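Local coordinates for inositol dehydrogenase (Lactobacillus casei, PDB 4N54), which probably catalyses the reversible NAD-dependent oxidation of scyllo-inositol to the corresponding keto-inositol, at residues S85-H90 / E107-L112; A252-H257 / Q273-N278; M137-D142 / V199-T204. One frame throughout, in Å; residues are numbered along the deposited sequence.

Interaction 1. Residues S85-H90 / E107-L112; sequences SPSGFH and EKPIGL. With NAI (1,4-dihydronicotinamide adenine dinucleotide), chain E; 2H3 ((1r,2r,3r,4r,5r,6r)-cyclohexane-1,2,3,4,5,6-hexol), chain F.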
loop_
_atom_site.group_PDB
_atom_site.type_symbol
_atom_site.label_atom_id
_atom_site.label_comp_id
_atom_site.label_asym_id
_atom_site.label_seq_id
_atom_site.Cartn_x
_atom_site.Cartn_y
_atom_site.Cartn_z
ATOM N N SER A 85 35.296 -5.391 14.664
ATOM C CA SER A 85 36.273 -4.351 14.436
ATOM C C SER A 85 36.101 -3.860 13.008
ATOM O O SER A 85 35.423 -4.502 12.228
ATOM C CB SER A 85 37.679 -4.920 14.632
ATOM O OG SER A 85 38.005 -5.824 13.618
ATOM N N PRO A 86 36.702 -2.712 12.660
ATOM C CA PRO A 86 36.652 -2.242 11.281
ATOM C C PRO A 86 37.241 -3.249 10.285
ATOM O O PRO A 86 38.038 -4.091 10.656
ATOM C CB PRO A 86 37.483 -0.967 11.330
ATOM C CG PRO A 86 37.376 -0.519 12.690
ATOM C CD PRO A 86 37.348 -1.720 13.528
ATOM N N SER A 87 36.854 -3.127 9.023
ATOM C CA SER A 87 37.029 -4.190 8.038
ATOM C C SER A 87 38.473 -4.581 7.725
ATOM O O SER A 87 38.769 -5.743 7.527
ATOM C CB SER A 87 36.273 -3.852 6.764
ATOM O OG SER A 87 34.897 -3.731 7.030
ATOM N N GLY A 88 39.364 -3.602 7.701
ATOM C CA GLY A 88 40.765 -3.855 7.460
ATOM C C GLY A 88 41.460 -4.637 8.551
ATOM O O GLY A 88 42.598 -5.017 8.396
ATOM N N PHE A 89 40.771 -4.885 9.648
ATOM C CA PHE A 89 41.349 -5.596 10.758
ATOM C C PHE A 89 40.811 -7.011 10.908
ATOM O O PHE A 89 41.241 -7.743 11.791
ATOM C CB PHE A 89 41.074 -4.852 12.055
ATOM C CG PHE A 89 41.763 -3.529 12.160
ATOM C CD1 PHE A 89 41.142 -2.378 11.727
ATOM C CD2 PHE A 89 43.018 -3.427 12.723
ATOM C CE1 PHE A 89 41.765 -1.168 11.833
ATOM C CE2 PHE A 89 43.628 -2.218 12.833
ATOM C CZ PHE A 89 43.005 -1.088 12.386
ATOM N N HIS A 90 39.870 -7.396 10.060
ATOM C CA HIS A 90 39.194 -8.668 10.231
ATOM C C HIS A 90 40.101 -9.871 10.077
ATOM O O HIS A 90 40.109 -10.747 10.915
ATOM C CB HIS A 90 38.002 -8.801 9.283
ATOM C CG HIS A 90 36.843 -7.918 9.632
ATOM N ND1 HIS A 90 35.720 -7.828 8.844
ATOM C CD2 HIS A 90 36.639 -7.080 10.670
ATOM C CE1 HIS A 90 34.875 -6.979 9.385
ATOM N NE2 HIS A 90 35.413 -6.503 10.488
ATOM N N GLU A 107 32.251 -10.043 11.157
ATOM C CA GLU A 107 31.385 -9.203 10.373
ATOM C C GLU A 107 31.859 -9.107 8.943
ATOM O O GLU A 107 32.985 -9.439 8.629
ATOM C CB GLU A 107 31.273 -7.803 10.964
ATOM C CG GLU A 107 30.136 -7.612 11.917
ATOM C CD GLU A 107 28.798 -7.988 11.327
ATOM O OE1 GLU A 107 28.612 -7.854 10.109
ATOM O OE2 GLU A 107 27.939 -8.431 12.095
ATOM N N LYS A 108 30.957 -8.655 8.094
ATOM C CA LYS A 108 31.222 -8.370 6.715
ATOM C C LYS A 108 31.966 -7.053 6.600
ATOM O O LYS A 108 31.918 -6.247 7.505
ATOM C CB LYS A 108 29.895 -8.261 5.972
ATOM C CG LYS A 108 28.940 -7.187 6.530
ATOM C CD LYS A 108 28.926 -5.956 5.662
ATOM C CE LYS A 108 29.481 -4.762 6.367
ATOM N NZ LYS A 108 29.402 -3.550 5.552
ATOM N N PRO A 109 32.707 -6.857 5.509
ATOM C CA PRO A 109 33.163 -7.889 4.595
ATOM C C PRO A 109 34.251 -8.689 5.280
ATOM O O PRO A 109 34.725 -8.278 6.320
ATOM C CB PRO A 109 33.762 -7.089 3.442
ATOM C CG PRO A 109 34.080 -5.800 3.995
ATOM C CD PRO A 109 33.072 -5.520 5.031
ATOM N N ILE A 110 34.645 -9.820 4.720
ATOM C CA ILE A 110 35.619 -10.649 5.407
ATOM C C ILE A 110 36.996 -9.993 5.411
ATOM O O ILE A 110 37.739 -10.123 6.355
ATOM C CB ILE A 110 35.652 -12.097 4.867
ATOM C CG1 ILE A 110 36.359 -13.010 5.857
ATOM C CG2 ILE A 110 36.261 -12.156 3.495
ATOM C CD1 ILE A 110 36.245 -14.429 5.527
ATOM N N GLY A 111 37.283 -9.260 4.349
ATOM C CA GLY A 111 38.518 -8.544 4.186
ATOM C C GLY A 111 38.405 -7.636 2.993
ATOM O O GLY A 111 37.360 -7.548 2.380
ATOM N N LEU A 112 39.492 -6.961 2.661
ATOM C CA LEU A 112 39.488 -6.017 1.566
ATOM C C LEU A 112 40.494 -6.399 0.499
ATOM O O LEU A 112 40.476 -5.853 -0.591
ATOM C CB LEU A 112 39.784 -4.617 2.084
ATOM C CG LEU A 112 38.952 -4.201 3.295
ATOM C CD1 LEU A 112 39.443 -2.916 3.881
ATOM C CD2 LEU A 112 37.517 -4.078 2.898
HETATM P PA NAI E . 32.552 1.652 14.477
HETATM O O1A NAI E . 33.590 2.478 13.928
HETATM O O2A NAI E . 31.254 2.172 14.894
HETATM O O5B NAI E . 33.090 0.821 15.656
HETATM C C5B NAI E . 34.414 0.388 15.677
HETATM C C4B NAI E . 34.754 -0.286 16.984
HETATM O O4B NAI E . 35.925 -1.043 16.758
HETATM C C3B NAI E . 35.112 0.681 18.091
HETATM O O3B NAI E . 34.774 0.071 19.305
HETATM C C2B NAI E . 36.609 0.741 18.081
HETATM O O2B NAI E . 37.072 0.994 19.389
HETATM C C1B NAI E . 36.946 -0.665 17.663
HETATM N N9A NAI E . 38.258 -0.759 17.034
HETATM C C8A NAI E . 38.690 -0.033 16.026
HETATM N N7A NAI E . 39.936 -0.369 15.680
HETATM C C5A NAI E . 40.308 -1.357 16.473
HETATM C C6A NAI E . 41.504 -2.183 16.640
HETATM N N6A NAI E . 42.540 -1.987 15.854
HETATM N N1A NAI E . 41.520 -3.126 17.580
HETATM C C2A NAI E . 40.453 -3.301 18.356
HETATM N N3A NAI E . 39.323 -2.594 18.259
HETATM C C4A NAI E . 39.195 -1.614 17.362
HETATM O O3 NAI E . 32.325 0.538 13.383
HETATM P PN NAI E . 31.000 -0.250 13.150
HETATM O O1N NAI E . 30.087 0.591 12.425
HETATM O O2N NAI E . 30.584 -0.879 14.374
HETATM O O5D NAI E . 31.496 -1.383 12.188
HETATM C C5D NAI E . 32.050 -2.594 12.653
HETATM C C4D NAI E . 32.088 -3.697 11.608
HETATM O O4D NAI E . 30.796 -4.217 11.443
HETATM C C3D NAI E . 32.568 -3.240 10.253
HETATM O O3D NAI E . 33.388 -4.238 9.700
HETATM C C2D NAI E . 31.291 -3.104 9.479
HETATM O O2D NAI E . 31.473 -3.337 8.099
HETATM C C1D NAI E . 30.376 -4.120 10.126
HETATM N N1N NAI E . 29.003 -3.692 10.184
HETATM C C2N NAI E . 28.107 -4.525 9.747
HETATM C C3N NAI E . 26.771 -4.243 9.754
HETATM C C7N NAI E . 25.815 -5.245 9.212
HETATM O O7N NAI E . 24.782 -4.874 8.801
HETATM N N7N NAI E . 26.083 -6.519 9.172
HETATM C C4N NAI E . 26.284 -2.927 10.285
HETATM C C5N NAI E . 27.377 -2.109 10.752
HETATM C C6N NAI E . 28.681 -2.523 10.685
HETATM O O3 2H3 F . 24.230 -2.600 6.874
HETATM C C3 2H3 F . 25.150 -1.610 6.603
HETATM C C4 2H3 F . 24.829 -0.356 7.368
HETATM O O4 2H3 F . 23.656 0.181 6.898
HETATM C C5 2H3 F . 25.868 0.699 7.124
HETATM O O5 2H3 F . 25.576 1.844 7.807
HETATM C C6 2H3 F . 27.218 0.198 7.515
HETATM O O6 2H3 F . 28.162 1.155 7.301
HETATM C C1 2H3 F . 27.615 -1.002 6.733
HETATM O O1 2H3 F . 28.765 -1.492 7.289
HETATM C C2 2H3 F . 26.498 -2.183 6.890
HETATM O O2 2H3 F . 26.740 -3.218 6.032
#

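Interaction 2. Residues A252-H257 / Q273-N278; sequences AAHGYH and QVPEKN. With 2H3 ((1r,2r,3r,4r,5r,6r)-cyclohexane-1,2,3,4,5,6-hexol), chain F.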
loop_
_atom_site.group_PDB
_atom_site.type_symbol
_atom_site.label_atom_id
_atom_site.label_comp_id
_atom_site.label_asym_id
_atom_site.label_seq_id
_atom_site.Cartn_x
_atom_site.Cartn_y
_atom_site.Cartn_z
ATOM N N ALA A 252 19.403 8.517 2.086
ATOM C CA ALA A 252 17.982 8.249 1.945
ATOM C C ALA A 252 17.227 9.157 2.908
ATOM O O ALA A 252 17.428 9.101 4.101
ATOM C CB ALA A 252 17.676 6.816 2.190
ATOM N N ALA A 253 16.382 10.012 2.361
ATOM C CA ALA A 253 15.661 11.007 3.149
ATOM C C ALA A 253 14.540 10.427 3.990
ATOM O O ALA A 253 14.126 11.025 4.961
ATOM C CB ALA A 253 15.123 12.086 2.262
ATOM N N HIS A 254 14.056 9.260 3.606
ATOM C CA HIS A 254 12.864 8.709 4.223
ATOM C C HIS A 254 13.137 7.692 5.304
ATOM O O HIS A 254 12.258 7.362 6.071
ATOM C CB HIS A 254 11.915 8.147 3.170
ATOM C CG HIS A 254 12.465 6.989 2.404
ATOM N ND1 HIS A 254 13.299 7.140 1.325
ATOM C CD2 HIS A 254 12.268 5.663 2.544
ATOM C CE1 HIS A 254 13.604 5.952 0.843
ATOM N NE2 HIS A 254 12.989 5.040 1.565
ATOM N N GLY A 255 14.371 7.218 5.372
ATOM C CA GLY A 255 14.745 6.187 6.305
ATOM C C GLY A 255 15.829 5.282 5.765
ATOM O O GLY A 255 16.689 5.719 5.027
ATOM N N TYR A 256 15.791 4.024 6.168
ATOM C CA TYR A 256 16.773 3.036 5.771
ATOM C C TYR A 256 16.201 2.257 4.620
ATOM O O TYR A 256 15.325 1.438 4.809
ATOM C CB TYR A 256 17.065 2.126 6.947
ATOM C CG TYR A 256 18.165 1.099 6.785
ATOM C CD1 TYR A 256 19.337 1.393 6.135
ATOM C CD2 TYR A 256 18.038 -0.158 7.330
ATOM C CE1 TYR A 256 20.323 0.465 6.017
ATOM C CE2 TYR A 256 19.019 -1.087 7.214
ATOM C CZ TYR A 256 20.159 -0.772 6.563
ATOM O OH TYR A 256 21.134 -1.710 6.451
ATOM N N HIS A 257 16.665 2.534 3.418
ATOM C CA HIS A 257 16.110 1.860 2.272
ATOM C C HIS A 257 16.901 0.634 1.842
ATOM O O HIS A 257 17.812 0.712 1.047
ATOM C CB HIS A 257 15.901 2.800 1.105
ATOM C CG HIS A 257 14.922 2.287 0.099
ATOM N ND1 HIS A 257 13.621 2.716 0.039
ATOM C CD2 HIS A 257 15.049 1.351 -0.865
ATOM C CE1 HIS A 257 12.994 2.088 -0.933
ATOM N NE2 HIS A 257 13.837 1.249 -1.492
ATOM N N GLN A 273 9.707 -3.194 -0.610
ATOM C CA GLN A 273 9.403 -2.239 -1.663
ATOM C C GLN A 273 9.481 -0.836 -1.079
ATOM O O GLN A 273 10.039 0.055 -1.680
ATOM C CB GLN A 273 8.011 -2.523 -2.212
ATOM C CG GLN A 273 7.541 -1.643 -3.309
ATOM C CD GLN A 273 6.206 -2.093 -3.882
ATOM O OE1 GLN A 273 6.153 -2.801 -4.870
ATOM N NE2 GLN A 273 5.134 -1.671 -3.264
ATOM N N VAL A 274 8.903 -0.686 0.102
ATOM C CA VAL A 274 9.192 0.415 1.003
ATOM C C VAL A 274 9.430 -0.126 2.397
ATOM O O VAL A 274 8.872 -1.134 2.767
ATOM C CB VAL A 274 8.090 1.505 1.008
ATOM C CG1 VAL A 274 8.187 2.353 -0.232
ATOM C CG2 VAL A 274 6.716 0.898 1.166
ATOM N N PRO A 275 10.280 0.541 3.170
ATOM C CA PRO A 275 10.674 0.003 4.458
ATOM C C PRO A 275 9.677 0.289 5.570
ATOM O O PRO A 275 9.985 1.036 6.476
ATOM C CB PRO A 275 12.001 0.712 4.720
ATOM C CG PRO A 275 11.901 1.960 4.022
ATOM C CD PRO A 275 11.062 1.734 2.828
ATOM N N GLU A 276 8.508 -0.328 5.496
ATOM C CA GLU A 276 7.451 -0.118 6.475
ATOM C C GLU A 276 7.905 -0.399 7.901
ATOM O O GLU A 276 8.443 -1.445 8.195
ATOM C CB GLU A 276 6.229 -0.968 6.133
ATOM C CG GLU A 276 5.489 -0.528 4.901
ATOM C CD GLU A 276 4.736 -1.659 4.214
ATOM O OE1 GLU A 276 4.768 -2.792 4.704
ATOM O OE2 GLU A 276 4.118 -1.416 3.176
ATOM N N LYS A 277 7.667 0.556 8.779
ATOM C CA LYS A 277 8.109 0.469 10.152
ATOM C C LYS A 277 7.333 -0.552 10.947
ATOM O O LYS A 277 7.887 -1.305 11.720
ATOM C CB LYS A 277 7.968 1.825 10.821
ATOM C CG LYS A 277 8.526 1.907 12.214
ATOM C CD LYS A 277 8.333 3.293 12.771
ATOM C CE LYS A 277 9.160 3.542 14.009
ATOM N NZ LYS A 277 10.567 3.774 13.715
ATOM N N ASN A 278 6.028 -0.538 10.739
ATOM C CA ASN A 278 5.107 -1.307 11.532
ATOM C C ASN A 278 3.757 -1.392 10.853
ATOM O O ASN A 278 3.639 -1.125 9.681
ATOM C CB ASN A 278 4.989 -0.725 12.940
ATOM C CG ASN A 278 4.645 0.758 12.945
ATOM O OD1 ASN A 278 3.963 1.255 12.072
ATOM N ND2 ASN A 278 5.130 1.455 13.942
HETATM O O3 2H3 F . 24.230 -2.600 6.874
HETATM C C3 2H3 F . 25.150 -1.610 6.603
HETATM C C4 2H3 F . 24.829 -0.356 7.368
HETATM O O4 2H3 F . 23.656 0.181 6.898
HETATM C C5 2H3 F . 25.868 0.699 7.124
HETATM O O5 2H3 F . 25.576 1.844 7.807
HETATM C C6 2H3 F . 27.218 0.198 7.515
HETATM O O6 2H3 F . 28.162 1.155 7.301
HETATM C C1 2H3 F . 27.615 -1.002 6.733
HETATM O O1 2H3 F . 28.765 -1.492 7.289
HETATM C C2 2H3 F . 26.498 -2.183 6.890
HETATM O O2 2H3 F . 26.740 -3.218 6.032
#

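Interaction 3. Residues M137-D142 / V199-T204; sequences MRRFDD and VIRWFT. With NAI (1,4-dihydronicotinamide adenine dinucleotide), chain E.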
loop_
_atom_site.group_PDB
_atom_site.type_symbol
_atom_site.label_atom_id
_atom_site.label_comp_id
_atom_site.label_asym_id
_atom_site.label_seq_id
_atom_site.Cartn_x
_atom_site.Cartn_y
_atom_site.Cartn_z
ATOM N N MET A 137 23.913 -11.081 7.698
ATOM C CA MET A 137 22.713 -11.259 8.487
ATOM C C MET A 137 21.405 -11.324 7.706
ATOM O O MET A 137 20.440 -11.875 8.194
ATOM C CB MET A 137 22.613 -10.193 9.573
ATOM C CG MET A 137 22.130 -8.849 9.095
ATOM S SD MET A 137 23.211 -8.090 7.909
ATOM C CE MET A 137 22.339 -6.582 7.617
ATOM N N ARG A 138 21.378 -10.775 6.503
ATOM C CA ARG A 138 20.184 -10.830 5.687
ATOM C C ARG A 138 19.709 -12.261 5.437
ATOM O O ARG A 138 18.533 -12.500 5.282
ATOM C CB ARG A 138 20.392 -10.115 4.369
ATOM C CG ARG A 138 20.403 -8.625 4.486
ATOM C CD ARG A 138 20.463 -7.942 3.159
ATOM N NE ARG A 138 20.995 -6.595 3.283
ATOM C CZ ARG A 138 21.018 -5.714 2.308
ATOM N NH1 ARG A 138 20.525 -6.012 1.134
ATOM N NH2 ARG A 138 21.522 -4.528 2.516
ATOM N N ARG A 139 20.648 -13.198 5.400
ATOM C CA ARG A 139 20.330 -14.609 5.232
ATOM C C ARG A 139 19.473 -15.124 6.367
ATOM O O ARG A 139 18.817 -16.136 6.231
ATOM C CB ARG A 139 21.597 -15.444 5.149
ATOM C CG ARG A 139 22.464 -15.126 3.977
ATOM C CD ARG A 139 23.270 -16.312 3.589
ATOM N NE ARG A 139 24.142 -16.049 2.466
ATOM C CZ ARG A 139 24.745 -16.998 1.774
ATOM N NH1 ARG A 139 24.554 -18.262 2.088
ATOM N NH2 ARG A 139 25.531 -16.680 0.771
ATOM N N PHE A 140 19.498 -14.415 7.485
ATOM C CA PHE A 140 18.709 -14.776 8.634
ATOM C C PHE A 140 17.420 -13.966 8.774
ATOM O O PHE A 140 16.604 -14.256 9.630
ATOM C CB PHE A 140 19.533 -14.653 9.897
ATOM C CG PHE A 140 20.536 -15.739 10.072
ATOM C CD1 PHE A 140 21.804 -15.606 9.576
ATOM C CD2 PHE A 140 20.219 -16.880 10.759
ATOM C CE1 PHE A 140 22.717 -16.593 9.752
ATOM C CE2 PHE A 140 21.137 -17.865 10.927
ATOM C CZ PHE A 140 22.381 -17.720 10.424
ATOM N N ASP A 141 17.253 -12.958 7.933
ATOM C CA ASP A 141 16.081 -12.109 7.989
ATOM C C ASP A 141 14.788 -12.819 7.548
ATOM O O ASP A 141 14.733 -13.430 6.489
ATOM C CB ASP A 141 16.292 -10.818 7.203
ATOM C CG ASP A 141 15.083 -9.900 7.254
ATOM O OD1 ASP A 141 14.876 -9.263 8.286
ATOM O OD2 ASP A 141 14.343 -9.837 6.270
ATOM N N ASP A 142 13.760 -12.707 8.380
ATOM C CA ASP A 142 12.493 -13.410 8.170
ATOM C C ASP A 142 11.850 -13.130 6.819
ATOM O O ASP A 142 11.317 -14.020 6.189
ATOM C CB ASP A 142 11.501 -13.103 9.289
ATOM C CG ASP A 142 11.756 -13.909 10.546
ATOM O OD1 ASP A 142 12.529 -14.874 10.500
ATOM O OD2 ASP A 142 11.176 -13.574 11.586
ATOM N N VAL A 199 23.265 -11.681 -1.490
ATOM C CA VAL A 199 21.876 -11.999 -1.757
ATOM C C VAL A 199 21.698 -12.531 -3.158
ATOM O O VAL A 199 21.035 -13.519 -3.360
ATOM C CB VAL A 199 20.966 -10.784 -1.532
ATOM C CG1 VAL A 199 19.626 -10.982 -2.193
ATOM C CG2 VAL A 199 20.793 -10.549 -0.064
ATOM N N ILE A 200 22.311 -11.864 -4.117
ATOM C CA ILE A 200 22.301 -12.311 -5.494
ATOM C C ILE A 200 22.880 -13.714 -5.632
ATOM O O ILE A 200 22.329 -14.525 -6.335
ATOM C CB ILE A 200 23.035 -11.333 -6.411
ATOM C CG1 ILE A 200 22.334 -9.983 -6.383
ATOM C CG2 ILE A 200 23.069 -11.854 -7.807
ATOM C CD1 ILE A 200 22.966 -8.933 -7.177
ATOM N N ARG A 201 23.958 -13.995 -4.922
ATOM C CA ARG A 201 24.567 -15.314 -4.953
ATOM C C ARG A 201 23.731 -16.374 -4.238
ATOM O O ARG A 201 23.610 -17.493 -4.703
ATOM C CB ARG A 201 25.966 -15.267 -4.353
ATOM C CG ARG A 201 26.950 -14.496 -5.178
ATOM C CD ARG A 201 28.296 -14.473 -4.528
ATOM N NE ARG A 201 28.924 -15.779 -4.568
ATOM C CZ ARG A 201 29.060 -16.574 -3.524
ATOM N NH1 ARG A 201 28.626 -16.203 -2.337
ATOM N NH2 ARG A 201 29.634 -17.745 -3.676
ATOM N N TRP A 202 23.178 -15.998 -3.094
ATOM C CA TRP A 202 22.351 -16.873 -2.291
ATOM C C TRP A 202 21.109 -17.295 -3.061
ATOM O O TRP A 202 20.728 -18.442 -3.027
ATOM C CB TRP A 202 21.972 -16.146 -1.021
ATOM C CG TRP A 202 21.103 -16.858 -0.068
ATOM C CD1 TRP A 202 21.108 -18.175 0.227
ATOM C CD2 TRP A 202 20.094 -16.272 0.741
ATOM N NE1 TRP A 202 20.167 -18.450 1.169
ATOM C CE2 TRP A 202 19.523 -17.291 1.496
ATOM C CE3 TRP A 202 19.613 -14.978 0.894
ATOM C CZ2 TRP A 202 18.512 -17.062 2.389
ATOM C CZ3 TRP A 202 18.606 -14.760 1.769
ATOM C CH2 TRP A 202 18.061 -15.792 2.506
ATOM N N PHE A 203 20.508 -16.356 -3.773
ATOM C CA PHE A 203 19.296 -16.615 -4.516
ATOM C C PHE A 203 19.490 -17.372 -5.822
ATOM O O PHE A 203 18.708 -18.244 -6.142
ATOM C CB PHE A 203 18.524 -15.324 -4.758
ATOM C CG PHE A 203 17.587 -14.976 -3.643
ATOM C CD1 PHE A 203 18.049 -14.384 -2.490
ATOM C CD2 PHE A 203 16.246 -15.263 -3.739
ATOM C CE1 PHE A 203 17.198 -14.087 -1.471
ATOM C CE2 PHE A 203 15.405 -14.965 -2.727
ATOM C CZ PHE A 203 15.879 -14.380 -1.591
ATOM N N THR A 204 20.529 -17.026 -6.561
ATOM C CA THR A 204 20.742 -17.562 -7.887
ATOM C C THR A 204 21.567 -18.836 -7.899
ATOM O O THR A 204 21.377 -19.678 -8.743
ATOM C CB THR A 204 21.446 -16.546 -8.802
ATOM O OG1 THR A 204 22.749 -16.266 -8.294
ATOM C CG2 THR A 204 20.654 -15.290 -8.898
HETATM P PA NAI E . 32.552 1.652 14.477
HETATM O O1A NAI E . 33.590 2.478 13.928
HETATM O O2A NAI E . 31.254 2.172 14.894
HETATM O O5B NAI E . 33.090 0.821 15.656
HETATM C C5B NAI E . 34.414 0.388 15.677
HETATM C C4B NAI E . 34.754 -0.286 16.984
HETATM O O4B NAI E . 35.925 -1.043 16.758
HETATM C C3B NAI E . 35.112 0.681 18.091
HETATM O O3B NAI E . 34.774 0.071 19.305
HETATM C C2B NAI E . 36.609 0.741 18.081
HETATM O O2B NAI E . 37.072 0.994 19.389
HETATM C C1B NAI E . 36.946 -0.665 17.663
HETATM N N9A NAI E . 38.258 -0.759 17.034
HETATM C C8A NAI E . 38.690 -0.033 16.026
HETATM N N7A NAI E . 39.936 -0.369 15.680
HETATM C C5A NAI E . 40.308 -1.357 16.473
HETATM C C6A NAI E . 41.504 -2.183 16.640
HETATM N N6A NAI E . 42.540 -1.987 15.854
HETATM N N1A NAI E . 41.520 -3.126 17.580
HETATM C C2A NAI E . 40.453 -3.301 18.356
HETATM N N3A NAI E . 39.323 -2.594 18.259
HETATM C C4A NAI E . 39.195 -1.614 17.362
HETATM O O3 NAI E . 32.325 0.538 13.383
HETATM P PN NAI E . 31.000 -0.250 13.150
HETATM O O1N NAI E . 30.087 0.591 12.425
HETATM O O2N NAI E . 30.584 -0.879 14.374
HETATM O O5D NAI E . 31.496 -1.383 12.188
HETATM C C5D NAI E . 32.050 -2.594 12.653
HETATM C C4D NAI E . 32.088 -3.697 11.608
HETATM O O4D NAI E . 30.796 -4.217 11.443
HETATM C C3D NAI E . 32.568 -3.240 10.253
HETATM O O3D NAI E . 33.388 -4.238 9.700
HETATM C C2D NAI E . 31.291 -3.104 9.479
HETATM O O2D NAI E . 31.473 -3.337 8.099
HETATM C C1D NAI E . 30.376 -4.120 10.126
HETATM N N1N NAI E . 29.003 -3.692 10.184
HETATM C C2N NAI E . 28.107 -4.525 9.747
HETATM C C3N NAI E . 26.771 -4.243 9.754
HETATM C C7N NAI E . 25.815 -5.245 9.212
HETATM O O7N NAI E . 24.782 -4.874 8.801
HETATM N N7N NAI E . 26.083 -6.519 9.172
HETATM C C4N NAI E . 26.284 -2.927 10.285
HETATM C C5N NAI E . 27.377 -2.109 10.752
HETATM C C6N NAI E . 28.681 -2.523 10.685
#

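Interaction 1. Residues S85-H90 / E107-L112
The imidazole of His90 turns its edge to the backbone of 107-112, with the carbonyl oxygens of Lys108, Pro109 and Ile110 near its plane. ND1 donates to Pro109 O at 2.8 Å, in the ring plane and almost in line with the C=O bond (169° at the oxygen), though the N-H is bent. NE2 donates to Ser85 O at 2.7 Å. With a carbonyl facing each nitrogen, the ring cannot easily turn, and the doubly protonated form may be stabilised. His90 CG stands anti to its own carbonyl carbon (chi1 -71°), which folds the ring back beneath the 3-10 turn, so that Ser87 CA sits over one face. Its CB also presses on Ile110 O at 3.2 Å.

Ser87 OG is 3.2 Å from Pro109 CD, at the proline ring that follows the cis peptide bond. The same hydroxyl is hydrogen-bonded to NAI O3D at 3.1 Å, and O3D also donates to Ser85 O. Farther out, Leu112 CD1 lies 3.9 Å from Gly88 N and covers the middle of the 3-10 turn.

On the cofactor side, Lys108 O accepts from NAI O2D at 3.0 Å, so the nicotinamide ribose hydroxyls are divided between the loops, O3D to 85-90 and O2D to 107-112. Glu107 bends at chi2 and leads away from the partner segment to the carboxamide: NAI N7N donates to Glu107 OE1 at 3.0 Å along a nearly straight line (170°). Its other oxygen, OE2, is bonded to His29. Lys108 heads for the inositol and Asp191, though the exact place of NZ is less sure.

Both loops follow parallel strands, 80-83 and 103-106, as cofactor loops do in a Rossmann fold, and Glu107-Lys108-Pro109 matches the EKP signature of the GFO/IDH/MocA dehydrogenases.

Interaction 2. Residues A252-H257 / Q273-N278
Gln273 meets His257 through its backbone: Gln273 O lies 3.7 Å from His257 CE1, a packing contact; the hydrogen bond to this carbonyl comes from Arg270 of the fourth subunit. The amide end of Gln273 turns elsewhere, to Arg270 of its own chain. Val274 gives its carbonyl to Glu276 N at 2.9 Å, and the bend so closed pushes the Pro275 ring into the other loop.

Pro275 carries most of the contact, its ring carbons spread over three residues. CB and CG share Tyr256 O, at 3.4 and 3.6 Å, CG also touches the edge of the His254 ring at CD2 (4.0 Å), and CD approaches His257 ND1 at 3.9 Å. The proline side chain runs at about a right angle to both histidine side chains. Those two rings are tied together edge to edge by a hydrogen bond between His254 NE2 and His257 ND1 (2.9 Å), each atom close to the plane of the other ring; Glu259 holds His257 at NE2. Tyr256 has CG anti to its backbone N (chi1 -174°), which sends the phenol away from Pro275 and toward the inositol, its OH 3.2 Å from 2H3 O4.

Glu276 leaves the contact for a salt bridge with Arg290 of the third subunit. The bend centred on Pro275 is an inverse gamma turn, wedged between a loop of the inositol pocket and the subunit interfaces of the tetramer.

Interaction 3. Residues M137-D142 / V199-T204
Arg139 and Trp202 form the tight part of this contact, sliding past each other in opposite directions with flat groups nearly parallel. Arg139 CA sits over the six-membered ring of the indole as a CH-pi contact, 4.1 Å from its centroid, with Trp202 CH2 the nearest atom at 3.7 Å. The extended arginine chain then runs along the same face, CG above the middle of the indole, until the guanidinium lies flat over the five-membered end, planes 11° apart. Arg139 CZ is 4.5 Å from the five-membered ring centroid and 33° off its normal, an off-centre cation-pi contact. Trp202 CG is anti to its backbone N (chi1 179°), directing the indole across to 137-142. With an alanine in place of Trp202, Arg139 would probably lose the flat surface under its chain, and its guanidinium would be left freer to swing about its salt bridge with Asp198.

The rest is looser. Arg138 CD only brushes Val199 CG2 at 4.2 Å, its guanidinium going on to Asp196 and Ser166. Toward the more exposed side, Arg139 NH2 and Arg201 NH1 come within 4.4 Å; the like charges are probably offset by Asp198 beside the first, and Glu207 and Asp327 beside the second.

Met137 turns to the cofactor, where its SD accepts a weak hydrogen bond from NAI N7N. Behind the contact, helix 142-152 packs Lys148 on Trp202, while strand 257-264 backs Arg138 and Val199; the 3-10 turn, which follows the edge strand 132-134 of the Rossmann sheet, thus packs against helix 193-204.

Overall arrangement
Each of the three contacts reaches the bound cofactor or inositol, and none touches another. Interactions 1 and 3 meet at the nicotinamide carboxamide, through Glu107 and Met137, although the centres of the two contacts are about 19 Å apart and their nearest atoms about 6 Å. Interactions 1 and 2 share the inositol instead, reached by Lys108 and Tyr256; the nearest atoms of the two contacts are about 9 Å apart and their centres about 27 Å. Interactions 2 and 3 approach to about 5 Å between nearest atoms. Interaction 1 belongs to the Rossmann part, interaction 3 joins it to helix 193-204, and interaction 2 extends from the substrate pocket to other subunits.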